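Local coordinates for protein serine protease (Nocardiopsis alba, PDB 2OUA) that probably cleaves proteins as an acid-stable, trypsin-like serine endopeptidase, of which this chain is the protease domain without the zymogen's N-terminal part, at residues Tyr9-Arg14 with Gly50-Ser55. Sequence-based numbering, arbitrary orientation.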
loop_
_atom_site.group_PDB
_atom_site.type_symbol
_atom_site.label_atom_id
_atom_site.label_comp_id
_atom_site.label_asym_id
_atom_site.label_seq_id
_atom_site.Cartn_x
_atom_site.Cartn_y
_atom_site.Cartn_z
ATOM N N TYR A 9 -4.241 -10.263 -0.947
ATOM C CA TYR A 9 -5.520 -10.405 -0.267
ATOM C C TYR A 9 -6.538 -10.351 -1.396
ATOM O O TYR A 9 -6.266 -9.781 -2.452
ATOM C CB TYR A 9 -5.748 -9.298 0.779
ATOM C CG TYR A 9 -5.958 -7.892 0.260
ATOM C CD1 TYR A 9 -7.203 -7.473 -0.213
ATOM C CD2 TYR A 9 -4.927 -6.958 0.309
ATOM C CE1 TYR A 9 -7.414 -6.147 -0.621
ATOM C CE2 TYR A 9 -5.124 -5.643 -0.092
ATOM C CZ TYR A 9 -6.366 -5.241 -0.552
ATOM O OH TYR A 9 -6.546 -3.933 -0.935
ATOM N N THR A 10 -7.697 -10.969 -1.201
ATOM C CA THR A 10 -8.695 -10.991 -2.257
ATOM C C THR A 10 -10.017 -10.374 -1.838
ATOM O O THR A 10 -10.393 -10.416 -0.668
ATOM C CB THR A 10 -8.944 -12.432 -2.740
ATOM O OG1 THR A 10 -9.321 -13.247 -1.626
ATOM C CG2 THR A 10 -7.678 -13.009 -3.368
ATOM N N MET A 11 -10.716 -9.810 -2.816
ATOM C CA MET A 11 -12.000 -9.160 -2.589
ATOM C C MET A 11 -12.768 -9.113 -3.902
ATOM O O MET A 11 -13.455 -8.133 -4.193
ATOM C CB MET A 11 -11.774 -7.738 -2.079
ATOM C CG MET A 11 -10.616 -7.000 -2.758
ATOM S SD MET A 11 -10.597 -7.117 -4.570
ATOM C CE MET A 11 -8.920 -6.596 -4.916
ATOM N N GLY A 12 -12.664 -10.182 -4.683
ATOM C CA GLY A 12 -13.307 -10.204 -5.983
ATOM C C GLY A 12 -12.244 -9.638 -6.906
ATOM O O GLY A 12 -12.488 -8.745 -7.722
ATOM N N GLY A 13 -11.041 -10.178 -6.743
ATOM C CA GLY A 13 -9.883 -9.748 -7.501
ATOM C C GLY A 13 -8.731 -9.814 -6.518
ATOM O O GLY A 13 -8.902 -10.328 -5.410
ATOM N N ARG A 14 -7.566 -9.299 -6.887
ATOM C CA ARG A 14 -6.431 -9.343 -5.978
ATOM C C ARG A 14 -5.690 -8.019 -5.859
ATOM O O ARG A 14 -5.520 -7.287 -6.834
ATOM C CB ARG A 14 -5.457 -10.451 -6.411
ATOM C CG ARG A 14 -4.185 -10.561 -5.569
ATOM C CD ARG A 14 -3.450 -11.874 -5.842
ATOM N NE ARG A 14 -3.144 -12.062 -7.258
ATOM C CZ ARG A 14 -2.151 -11.454 -7.903
ATOM N NH1 ARG A 14 -1.351 -10.614 -7.259
ATOM N NH2 ARG A 14 -1.969 -11.677 -9.199
ATOM N N GLY A 50 -11.559 -9.489 6.610
ATOM C CA GLY A 50 -11.659 -8.081 6.939
ATOM C C GLY A 50 -12.656 -7.367 6.060
ATOM O O GLY A 50 -13.281 -7.978 5.192
ATOM N N VAL A 51 -12.796 -6.065 6.278
ATOM C CA VAL A 51 -13.727 -5.257 5.506
ATOM C C VAL A 51 -13.169 -3.855 5.311
ATOM O O VAL A 51 -12.518 -3.310 6.204
ATOM C CB VAL A 51 -15.089 -5.159 6.230
ATOM C CG1 VAL A 51 -14.889 -4.569 7.618
ATOM C CG2 VAL A 51 -16.056 -4.302 5.427
ATOM N N PHE A 52 -13.410 -3.276 4.139
ATOM C CA PHE A 52 -12.949 -1.920 3.871
ATOM C C PHE A 52 -13.766 -0.981 4.753
ATOM O O PHE A 52 -14.962 -0.775 4.519
ATOM C CB PHE A 52 -13.148 -1.554 2.392
ATOM C CG PHE A 52 -12.044 -2.034 1.490
ATOM C CD1 PHE A 52 -11.936 -3.374 1.139
ATOM C CD2 PHE A 52 -11.090 -1.136 1.007
ATOM C CE1 PHE A 52 -10.894 -3.823 0.322
ATOM C CE2 PHE A 52 -10.042 -1.575 0.188
ATOM C CZ PHE A 52 -9.943 -2.921 -0.154
ATOM N N GLU A 53 -13.120 -0.434 5.778
ATOM C CA GLU A 53 -13.775 0.485 6.710
ATOM C C GLU A 53 -13.775 1.894 6.139
ATOM O O GLU A 53 -14.745 2.638 6.283
ATOM C CB GLU A 53 -13.051 0.477 8.060
ATOM C CG GLU A 53 -13.605 1.491 9.054
ATOM C CD GLU A 53 -12.899 1.460 10.400
ATOM O OE1 GLU A 53 -13.234 2.301 11.261
ATOM O OE2 GLU A 53 -12.016 0.601 10.603
ATOM N N ARG A 54 -12.674 2.252 5.488
ATOM C CA ARG A 54 -12.524 3.559 4.874
ATOM C C ARG A 54 -12.011 3.344 3.457
ATOM O O ARG A 54 -11.215 2.433 3.214
ATOM C CB ARG A 54 -11.501 4.397 5.648
ATOM C CG ARG A 54 -11.860 4.680 7.094
ATOM C CD ARG A 54 -12.665 5.958 7.228
ATOM N NE ARG A 54 -12.694 6.421 8.611
ATOM C CZ ARG A 54 -12.967 7.670 8.975
ATOM N NH1 ARG A 54 -13.235 8.586 8.055
ATOM N NH2 ARG A 54 -12.960 8.004 10.258
ATOM N N SER A 55 -12.473 4.166 2.521
ATOM C CA SER A 55 -12.012 4.053 1.143
ATOM C C SER A 55 -12.366 5.291 0.350
ATOM O O SER A 55 -13.511 5.742 0.373
ATOM C CB SER A 55 -12.616 2.829 0.450
ATOM O OG SER A 55 -12.092 2.695 -0.871
#
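Tyr-9, Met-11 and Phe-52 meet in a small, side-chain-only apolar contact in the interior of the N-terminal beta-barrel, between strand 8-10 with the turn after it and strand 48-56, with no hydrogen bond between the two segments. The ring of Phe-52 reaches across from strand 48-56, and its CZ atom lies 3.6 Å from OH and 4.1 Å from CE1 of Tyr-9. The two side chains cross at about a right angle and meet near their ends. Met-11 touches less closely, its CG 4.4 Å from CE1 of Phe-52. With chi1 at -83°, CG of Phe-52 lies roughly opposite its carbonyl carbon, and the ring end comes nearer to Tyr-9 than the CB direction alone would bring it. The backbones stay well apart, the nearest CA atoms, of Met-11 and Val-51, being 9.2 Å from each other. This barrel is the N-terminal half of the two-barrel chymotrypsin fold, and Val-43 of strand 42-45 packs against both rings. Phe-30 meets the Tyr-9 ring, while Ala-63 and Val-65 touch Phe-52. The OH of the buried Tyr-9 is hydrogen-bonded with OG1 of Thr-32. The Tyr-9 side chain is about 7 Å from that of Ser-143, the predicted charge-relay serine, without touching it.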